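Local coordinates for protein deoxyribodipyrimidine photo-lyase (Oryza sativa Japonica Group, PDB 3UMV) that uses light and its FAD cofactor to split cyclobutane pyrimidine dimers in DNA, repairing damage caused by ultraviolet radiation, at residues A[397-400]-A[401-405]; A[453-456]-A[457-460]; A[220-223]-A[224-227]. All coordinates share one frame; numbering follows the deposited sequence.

Contact 1: A[397-400]-A[401-405]. With FAD (flavin-adenine dinucleotide), chain I; EDO (1,2-ethanediol), chain F.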
loop_
_atom_site.group_PDB
_atom_site.type_symbol
_atom_site.label_atom_id
_atom_site.label_comp_id
_atom_site.label_asym_id
_atom_site.label_seq_id
_atom_site.Cartn_x
_atom_site.Cartn_y
_atom_site.Cartn_z
ATOM N N MET A 397 8.868 5.653 13.145
ATOM C CA MET A 397 10.018 4.908 13.667
ATOM C C MET A 397 10.100 5.020 15.196
ATOM O O MET A 397 10.224 4.012 15.893
ATOM C CB MET A 397 11.320 5.408 13.031
ATOM C CG MET A 397 11.368 5.216 11.537
ATOM S SD MET A 397 12.935 5.782 10.812
ATOM C CE MET A 397 12.600 7.517 10.653
ATOM N N TYR A 398 10.029 6.249 15.708
ATOM C CA TYR A 398 10.041 6.507 17.144
ATOM C C TYR A 398 8.883 5.781 17.835
ATOM O O TYR A 398 9.073 5.065 18.812
ATOM C CB TYR A 398 9.931 8.012 17.390
ATOM C CG TYR A 398 9.962 8.412 18.846
ATOM C CD1 TYR A 398 8.789 8.588 19.573
ATOM C CD2 TYR A 398 11.174 8.605 19.495
ATOM C CE1 TYR A 398 8.833 8.969 20.924
ATOM C CE2 TYR A 398 11.226 8.974 20.824
ATOM C CZ TYR A 398 10.064 9.144 21.535
ATOM O OH TYR A 398 10.152 9.508 22.860
ATOM N N TRP A 399 7.693 5.952 17.272
ATOM C CA TRP A 399 6.450 5.392 17.804
ATOM C C TRP A 399 6.538 3.885 17.980
ATOM O O TRP A 399 6.232 3.347 19.052
ATOM C CB TRP A 399 5.318 5.766 16.851
ATOM C CG TRP A 399 4.010 5.121 17.102
ATOM C CD1 TRP A 399 3.045 5.526 17.980
ATOM C CD2 TRP A 399 3.473 3.995 16.405
ATOM N NE1 TRP A 399 1.952 4.694 17.895
ATOM C CE2 TRP A 399 2.193 3.744 16.939
ATOM C CE3 TRP A 399 3.954 3.168 15.388
ATOM C CZ2 TRP A 399 1.393 2.695 16.494
ATOM C CZ3 TRP A 399 3.161 2.131 14.952
ATOM C CH2 TRP A 399 1.895 1.906 15.492
ATOM N N ALA A 400 6.984 3.183 16.955
ATOM C CA ALA A 400 7.028 1.734 17.043
ATOM C C ALA A 400 8.135 1.239 17.979
ATOM O O ALA A 400 7.980 0.222 18.653
ATOM C CB ALA A 400 7.169 1.106 15.642
ATOM N N LYS A 401 9.258 1.947 18.003
ATOM C CA LYS A 401 10.342 1.581 18.900
ATOM C C LYS A 401 9.984 1.737 20.377
ATOM O O LYS A 401 10.424 0.937 21.220
ATOM C CB LYS A 401 11.604 2.356 18.559
ATOM C CG LYS A 401 12.221 1.880 17.259
ATOM C CD LYS A 401 13.578 2.499 17.015
ATOM C CE LYS A 401 14.150 1.992 15.672
ATOM N NZ LYS A 401 14.576 0.573 15.756
ATOM N N LYS A 402 9.200 2.759 20.711
ATOM C CA LYS A 402 8.724 2.882 22.094
ATOM C C LYS A 402 7.794 1.730 22.476
ATOM O O LYS A 402 7.763 1.294 23.627
ATOM C CB LYS A 402 8.024 4.216 22.329
ATOM C CG LYS A 402 8.937 5.425 22.243
ATOM C CD LYS A 402 10.019 5.365 23.309
ATOM C CE LYS A 402 11.389 5.467 22.677
ATOM N NZ LYS A 402 12.474 5.745 23.675
ATOM N N ILE A 403 7.032 1.218 21.513
ATOM C CA ILE A 403 6.154 0.096 21.813
ATOM C C ILE A 403 6.988 -1.124 22.209
ATOM O O ILE A 403 6.653 -1.822 23.167
ATOM C CB ILE A 403 5.225 -0.209 20.637
ATOM C CG1 ILE A 403 4.336 0.992 20.355
ATOM C CG2 ILE A 403 4.362 -1.428 20.930
ATOM C CD1 ILE A 403 3.422 0.826 19.151
ATOM N N LEU A 404 8.098 -1.346 21.509
ATOM C CA LEU A 404 9.066 -2.373 21.916
ATOM C C LEU A 404 9.575 -2.125 23.339
ATOM O O LEU A 404 9.688 -3.051 24.168
ATOM C CB LEU A 404 10.251 -2.398 20.950
ATOM C CG LEU A 404 11.425 -3.284 21.368
ATOM C CD1 LEU A 404 10.982 -4.745 21.476
ATOM C CD2 LEU A 404 12.580 -3.137 20.378
ATOM N N GLU A 405 9.867 -0.865 23.636
ATOM C CA GLU A 405 10.442 -0.521 24.934
ATOM C C GLU A 405 9.458 -0.653 26.097
ATOM O O GLU A 405 9.868 -0.830 27.232
ATOM C CB GLU A 405 10.962 0.909 24.882
ATOM C CG GLU A 405 11.934 1.257 25.986
ATOM C CD GLU A 405 12.556 2.623 25.787
ATOM O OE1 GLU A 405 13.465 2.969 26.558
ATOM O OE2 GLU A 405 12.157 3.341 24.849
HETATM P PA FAD I . 7.187 10.442 1.532
HETATM O O1A FAD I . 8.372 10.754 2.395
HETATM O O2A FAD I . 6.738 11.576 0.653
HETATM O O5B FAD I . 7.531 9.141 0.667
HETATM C C5B FAD I . 7.017 8.948 -0.633
HETATM C C4B FAD I . 6.692 7.466 -0.849
HETATM O O4B FAD I . 7.831 6.639 -0.664
HETATM C C3B FAD I . 5.682 6.956 0.161
HETATM O O3B FAD I . 4.363 7.254 -0.229
HETATM C C2B FAD I . 5.948 5.480 0.118
HETATM O O2B FAD I . 5.390 4.932 -1.061
HETATM C C1B FAD I . 7.447 5.436 -0.035
HETATM N N9A FAD I . 8.108 5.305 1.274
HETATM C C8A FAD I . 8.586 6.306 2.077
HETATM N N7A FAD I . 9.122 5.729 3.178
HETATM C C5A FAD I . 8.976 4.378 3.089
HETATM C C6A FAD I . 9.330 3.297 3.906
HETATM N N6A FAD I . 10.044 3.457 5.020
HETATM N N1A FAD I . 9.035 2.012 3.508
HETATM C C2A FAD I . 8.402 1.792 2.307
HETATM N N3A FAD I . 8.049 2.856 1.505
HETATM C C4A FAD I . 8.345 4.118 1.888
HETATM N N1 FAD I . 4.039 3.094 4.736
HETATM C C2 FAD I . 2.842 2.810 4.148
HETATM O O2 FAD I . 2.715 3.080 2.953
HETATM N N3 FAD I . 1.824 2.216 4.874
HETATM C C4 FAD I . 1.999 1.917 6.213
HETATM O O4 FAD I . 1.087 1.391 6.860
HETATM C C4X FAD I . 3.227 2.199 6.800
HETATM N N5 FAD I . 3.460 1.939 8.130
HETATM C C5X FAD I . 4.692 2.209 8.692
HETATM C C6 FAD I . 4.930 1.909 10.040
HETATM C C7 FAD I . 6.175 2.186 10.612
HETATM C C7M FAD I . 6.409 1.841 12.059
HETATM C C8 FAD I . 7.173 2.772 9.828
HETATM C C8M FAD I . 8.527 3.096 10.386
HETATM C C9 FAD I . 6.921 3.074 8.500
HETATM C C9A FAD I . 5.692 2.792 7.934
HETATM N N10 FAD I . 5.450 3.101 6.611
HETATM C C10 FAD I . 4.229 2.793 6.062
HETATM C "C1'" FAD I . 6.509 3.748 5.729
HETATM C "C2'" FAD I . 6.473 5.309 5.727
HETATM O "O2'" FAD I . 6.409 5.900 7.030
HETATM C "C3'" FAD I . 5.329 5.907 4.888
HETATM O "O3'" FAD I . 5.332 5.316 3.615
HETATM C "C4'" FAD I . 5.433 7.424 4.713
HETATM O "O4'" FAD I . 5.427 8.052 5.981
HETATM C "C5'" FAD I . 4.258 7.886 3.853
HETATM O "O5'" FAD I . 4.063 9.279 3.815
HETATM P P FAD I . 4.384 10.078 2.460
HETATM O O1P FAD I . 3.696 9.427 1.276
HETATM O O2P FAD I . 4.000 11.524 2.635
HETATM O O3P FAD I . 5.986 9.895 2.486
HETATM C C1 EDO F . 15.800 0.817 27.972
HETATM O O1 EDO F . 14.435 0.883 28.132
HETATM C C2 EDO F . 16.324 0.343 26.806
HETATM O O2 EDO F . 17.685 0.344 26.621
#

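Contact 2: A[453-456]-A[457-460]. With URE (urea), chain K; EDO (1,2-ethanediol), chain F.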
loop_
_atom_site.group_PDB
_atom_site.type_symbol
_atom_site.label_atom_id
_atom_site.label_comp_id
_atom_site.label_asym_id
_atom_site.label_seq_id
_atom_site.Cartn_x
_atom_site.Cartn_y
_atom_site.Cartn_z
ATOM N N PRO A 453 20.113 -2.759 27.087
ATOM C CA PRO A 453 19.006 -3.526 27.665
ATOM C C PRO A 453 17.715 -3.443 26.833
ATOM O O PRO A 453 17.420 -2.404 26.231
ATOM C CB PRO A 453 18.794 -2.855 29.034
ATOM C CG PRO A 453 20.102 -2.239 29.348
ATOM C CD PRO A 453 20.670 -1.786 28.044
ATOM N N VAL A 454 16.967 -4.544 26.816
ATOM C CA VAL A 454 15.676 -4.642 26.120
ATOM C C VAL A 454 15.812 -4.709 24.597
ATOM O O VAL A 454 15.375 -5.666 23.962
ATOM C CB VAL A 454 14.712 -3.497 26.496
ATOM C CG1 VAL A 454 13.366 -3.668 25.765
ATOM C CG2 VAL A 454 14.466 -3.491 27.984
ATOM N N PHE A 455 16.388 -3.674 24.010
ATOM C CA PHE A 455 16.536 -3.637 22.570
ATOM C C PHE A 455 17.616 -4.583 22.069
ATOM O O PHE A 455 17.633 -4.952 20.895
ATOM C CB PHE A 455 16.910 -2.234 22.119
ATOM C CG PHE A 455 15.742 -1.316 21.966
ATOM C CD1 PHE A 455 15.515 -0.666 20.770
ATOM C CD2 PHE A 455 14.864 -1.109 23.016
ATOM C CE1 PHE A 455 14.427 0.182 20.627
ATOM C CE2 PHE A 455 13.790 -0.258 22.881
ATOM C CZ PHE A 455 13.575 0.395 21.687
ATOM N N GLY A 456 18.549 -4.955 22.935
ATOM C CA GLY A 456 19.734 -5.625 22.434
ATOM C C GLY A 456 20.416 -4.737 21.403
ATOM O O GLY A 456 20.601 -3.537 21.635
ATOM N N LYS A 457 20.773 -5.321 20.261
ATOM C CA LYS A 457 21.392 -4.565 19.168
ATOM C C LYS A 457 20.402 -3.904 18.201
ATOM O O LYS A 457 20.801 -3.306 17.206
ATOM C CB LYS A 457 22.377 -5.453 18.412
ATOM C CG LYS A 457 23.433 -6.047 19.325
ATOM C CD LYS A 457 24.405 -6.930 18.573
ATOM C CE LYS A 457 25.284 -7.686 19.553
ATOM N NZ LYS A 457 26.266 -8.569 18.858
ATOM N N ILE A 458 19.109 -4.017 18.477
ATOM C CA ILE A 458 18.121 -3.357 17.629
ATOM C C ILE A 458 18.318 -1.856 17.826
ATOM O O ILE A 458 18.515 -1.409 18.948
ATOM C CB ILE A 458 16.686 -3.729 18.050
ATOM C CG1 ILE A 458 16.482 -5.244 17.932
ATOM C CG2 ILE A 458 15.670 -2.962 17.205
ATOM C CD1 ILE A 458 16.810 -5.801 16.544
ATOM N N ARG A 459 18.252 -1.087 16.739
ATOM C CA ARG A 459 18.432 0.367 16.798
ATOM C C ARG A 459 17.510 1.053 17.821
ATOM O O ARG A 459 16.292 0.804 17.854
ATOM C CB ARG A 459 18.243 0.983 15.404
ATOM C CG ARG A 459 18.513 2.496 15.360
ATOM C CD ARG A 459 17.964 3.145 14.085
ATOM N NE ARG A 459 18.540 2.574 12.868
ATOM C CZ ARG A 459 19.007 3.294 11.853
ATOM N NH1 ARG A 459 18.966 4.621 11.913
ATOM N NH2 ARG A 459 19.517 2.688 10.777
ATOM N N TYR A 460 18.099 1.923 18.645
ATOM C CA TYR A 460 17.383 2.622 19.707
ATOM C C TYR A 460 17.152 4.073 19.291
ATOM O O TYR A 460 17.969 4.652 18.585
ATOM C CB TYR A 460 18.197 2.582 21.010
ATOM C CG TYR A 460 17.453 3.109 22.221
ATOM C CD1 TYR A 460 17.859 4.274 22.852
ATOM C CD2 TYR A 460 16.356 2.437 22.732
ATOM C CE1 TYR A 460 17.190 4.757 23.963
ATOM C CE2 TYR A 460 15.669 2.917 23.842
ATOM C CZ TYR A 460 16.092 4.076 24.449
ATOM O OH TYR A 460 15.423 4.567 25.555
HETATM C C URE K . 21.395 0.909 20.067
HETATM O O URE K . 20.853 -0.176 20.306
HETATM N N1 URE K . 20.930 1.723 19.141
HETATM N N2 URE K . 22.453 1.266 20.754
HETATM C C1 EDO F . 15.800 0.817 27.972
HETATM O O1 EDO F . 14.435 0.883 28.132
HETATM C C2 EDO F . 16.324 0.343 26.806
HETATM O O2 EDO F . 17.685 0.344 26.621
#

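Contact 3: A[220-223]-A[224-227]. With URE (urea), chain L.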
loop_
_atom_site.group_PDB
_atom_site.type_symbol
_atom_site.label_atom_id
_atom_site.label_comp_id
_atom_site.label_asym_id
_atom_site.label_seq_id
_atom_site.Cartn_x
_atom_site.Cartn_y
_atom_site.Cartn_z
ATOM N N VAL A 220 -25.114 0.285 -9.382
ATOM C CA VAL A 220 -24.845 0.456 -7.965
ATOM C C VAL A 220 -25.422 1.770 -7.449
ATOM O O VAL A 220 -25.266 2.815 -8.085
ATOM C CB VAL A 220 -23.334 0.470 -7.701
ATOM C CG1 VAL A 220 -23.050 0.659 -6.218
ATOM C CG2 VAL A 220 -22.696 -0.811 -8.215
ATOM N N ASP A 221 -26.083 1.716 -6.297
ATOM C CA ASP A 221 -26.389 2.933 -5.550
ATOM C C ASP A 221 -25.246 3.163 -4.572
ATOM O O ASP A 221 -25.219 2.583 -3.495
ATOM C CB ASP A 221 -27.721 2.807 -4.808
ATOM C CG ASP A 221 -28.165 4.124 -4.153
ATOM O OD1 ASP A 221 -29.347 4.481 -4.298
ATOM O OD2 ASP A 221 -27.341 4.800 -3.498
ATOM N N TRP A 222 -24.296 4.004 -4.967
ATOM C CA TRP A 222 -23.075 4.192 -4.192
ATOM C C TRP A 222 -23.320 4.810 -2.812
ATOM O O TRP A 222 -22.696 4.410 -1.834
ATOM C CB TRP A 222 -22.065 5.026 -4.982
ATOM C CG TRP A 222 -21.508 4.305 -6.167
ATOM C CD1 TRP A 222 -21.980 4.340 -7.451
ATOM C CD2 TRP A 222 -20.362 3.443 -6.187
ATOM N NE1 TRP A 222 -21.203 3.550 -8.264
ATOM C CE2 TRP A 222 -20.198 2.993 -7.513
ATOM C CE3 TRP A 222 -19.458 3.012 -5.215
ATOM C CZ2 TRP A 222 -19.175 2.122 -7.887
ATOM C CZ3 TRP A 222 -18.435 2.156 -5.589
ATOM C CH2 TRP A 222 -18.302 1.718 -6.915
ATOM N N ASP A 223 -24.223 5.781 -2.730
ATOM C CA ASP A 223 -24.576 6.340 -1.428
ATOM C C ASP A 223 -25.093 5.261 -0.452
ATOM O O ASP A 223 -24.674 5.220 0.710
ATOM C CB ASP A 223 -25.561 7.506 -1.575
ATOM C CG ASP A 223 -24.906 8.749 -2.181
ATOM O OD1 ASP A 223 -23.716 9.007 -1.892
ATOM O OD2 ASP A 223 -25.571 9.472 -2.947
ATOM N N ALA A 224 -25.953 4.368 -0.933
ATOM C CA ALA A 224 -26.476 3.293 -0.084
ATOM C C ALA A 224 -25.379 2.321 0.298
ATOM O O ALA A 224 -25.279 1.916 1.447
ATOM C CB ALA A 224 -27.577 2.558 -0.770
ATOM N N LEU A 225 -24.577 1.928 -0.685
ATOM C CA LEU A 225 -23.461 0.996 -0.450
ATOM C C LEU A 225 -22.442 1.534 0.543
ATOM O O LEU A 225 -22.056 0.850 1.492
ATOM C CB LEU A 225 -22.781 0.640 -1.767
ATOM C CG LEU A 225 -21.497 -0.168 -1.613
ATOM C CD1 LEU A 225 -21.816 -1.555 -1.068
ATOM C CD2 LEU A 225 -20.753 -0.254 -2.935
ATOM N N ILE A 226 -21.997 2.765 0.331
ATOM C CA ILE A 226 -21.035 3.367 1.253
ATOM C C ILE A 226 -21.583 3.431 2.680
ATOM O O ILE A 226 -20.896 3.069 3.629
ATOM C CB ILE A 226 -20.609 4.755 0.779
ATOM C CG1 ILE A 226 -19.766 4.611 -0.489
ATOM C CG2 ILE A 226 -19.807 5.472 1.880
ATOM C CD1 ILE A 226 -19.576 5.875 -1.255
ATOM N N ALA A 227 -22.829 3.870 2.833
ATOM C CA ALA A 227 -23.426 3.940 4.167
ATOM C C ALA A 227 -23.482 2.557 4.809
ATOM O O ALA A 227 -23.175 2.401 5.989
ATOM C CB ALA A 227 -24.807 4.568 4.119
HETATM C C URE L . -27.180 -1.019 -3.718
HETATM O O URE L . -27.032 -0.682 -4.887
HETATM N N1 URE L . -27.992 -2.000 -3.412
HETATM N N2 URE L . -26.517 -0.400 -2.772
#

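Contact 1: A[397-400]-A[401-405]
Met397 and Lys401 are joined through the backbone, where Lys401 N donates to Met397 O at 3.1 Å. The chain of Lys401 also leans on that carbonyl, with Lys401 CG 3.2 Å from Met397 O. The Met397 side chain turns to the cofactor instead, and its CG lies 3.7 Å from C8M of FAD. The Lys401 ammonium leads away and is held by the carbonyls of Ser440 and Arg459.

Tyr398 comes next. Its CG is anti to the backbone N (chi1 -179°), which brings the ring under the Lys402 chain, the two crossing at a slant. Lys402 CG sits over one ring face, displaced toward the rim, in a CH-pi contact 4.1 Å from the centroid of the Tyr398 ring. Bends at chi2 and chi3 carry Lys402 CE across to the CE2 and CZ side of the ring. Beyond it, Lys402 NZ makes a salt bridge with the syn lone pair of Glu405 OE2, 2.7 Å away, and also donates to Met461 O. Tyr398 OH is hydrogen-bonded to Asp375.

Trp399 offers an indole face to Ile403. Ile403 CD1 stands 3.9 Å from the centroid of the six-membered ring of Trp399, only 15° off its normal. C7M of FAD is at the indole edge. The Trp399 ring also meets that of Trp378, with planes at about 10°, and Trp399 NE1 is hydrogen-bonded to Gln382. Ala400 puts its CB 3.7 Å from FAD C7M. Its carbonyl takes the helical bond from Leu404 N.

This helix 393-405 thus brings an indole to the methylated end of the flavin. Trp399 and Trp378 are both predicted electron-transfer sites, and their ring contact is consistent with a path to the FAD. The buried salt bridge to Lys402 would tend to keep Glu405 ionised, while the nearby Glu360 probably works against it.

Contact 2: A[453-456]-A[457-460]
Phe455 and Tyr460 form a T-shaped, edge-to-face pair. Tyr460 presents its CD2 edge, and CD2 stands 3.5 Å above the Phe455 ring plane, over the ring centre. The planes meet at 83° and the centroids are 4.8 Å apart. The Phe455 edge has its own neighbours. The carbonyl oxygens of Ile458 and Arg459 lie near the ring plane, with Arg459 O 3.4 Å from Phe455 CD1. These oxygens therefore face the electropositive ring rim, while the phenol edge takes the face.

A type II' beta turn from Phe455 to Ile458 reverses the chain, and the two residues after it bring Tyr460 back to Phe455. Gly456 occupies its second position with positive phi (57°), a value that favours glycine. Ile458 N closes the turn on Phe455 O at 3.0 Å, reaching the oxygen from above the carbonyl plane. Ile458 CG1 lies 3.2 Å from Phe455 O. Ile458 CG2 approaches Phe455 CD1 more loosely, at 4.2 Å, and the Ile458 side chain also packs on helix 345-353.

Tyr460 CG is anti to the backbone N (chi1 -172°), which swings the phenol back across Phe455. The Tyr460 hydroxyl is hydrogen-bonded to Glu405, and Arg452 makes a cation-pi contact with the Tyr460 ring. A urea lies beside the turn, with its N1 2.9 Å from Tyr460 N.

Contact 3: A[220-223]-A[224-227]
Asp221 caps helix 222-231 at Ala224 while a urea molecule grips its backbone. Asp221 is the N-cap residue. Its OD2 accepts from Ala224 N at 2.9 Å, and the amide comes from above the carboxylate plane, 43° out of it. Having CG anti to the backbone N (chi1 -173°) places the carboxylate over the first turn. Ala224 CB touches the same oxygen. The urea O accepts from Asp221 N at 2.9 Å, and urea N2 returns a weak bond to Asp221 O. That carbonyl also takes Leu225 N at 3.0 Å, so it has two donors.

Apolar groups gather on another side of the turn. Val220 CG1 lies over one face of the Trp222 indole, 3.8 Å above its plane and offset toward the rim. Leu225 runs beside Trp222, pointing the same way, and its CD2 approaches Trp222 CE3 obliquely at 4.2 Å. The same methyl lies 4.1 Å from Val220 CG1, so one branch of Leu225 meets both residues. All three side chains rest on Leu113 of the edge strand 111-114. Ile226 packs on helix 87-106, which joins this helix to the alpha/beta part of the fold. Ile226 N reaches Trp222 O at 2.8 Å, and its CG1 leans on that oxygen too. Asp223 makes a salt bridge with Arg98 of helix 87-106, while its carbonyl receives Ala227 N.

Two acids thus stand at the amino end of a helix. The partial positive charge of that end would tend to stabilise both as carboxylates and lower their pKa values. Asp221 meets that end directly, through the amide of Ala224, and Asp223 has Arg98 as a further counter-charge.

Contacts 1 and 2 are neighbours, with centres about 11 Å apart. The 453-460 loop lies against helix 393-405. Glu405 OE1 and Tyr460 OH are 2.7 Å apart, a probable hydrogen bond, and Lys401 NZ and Arg459 O are equally close. Phe455 CZ packs on Lys401 O at 3.2 Å, and one ethanediol touches both contacts. Contact 1 reaches the flavin directly. Contact 2 stands further out, the Arg459 side chain being about 10 Å from FAD. Contact 3 is remote from the annotated sites. Its centre is about 39 Å from that of contact 1 and about 49 Å from that of contact 2, on the opposite side of the chain's centre from contact 2.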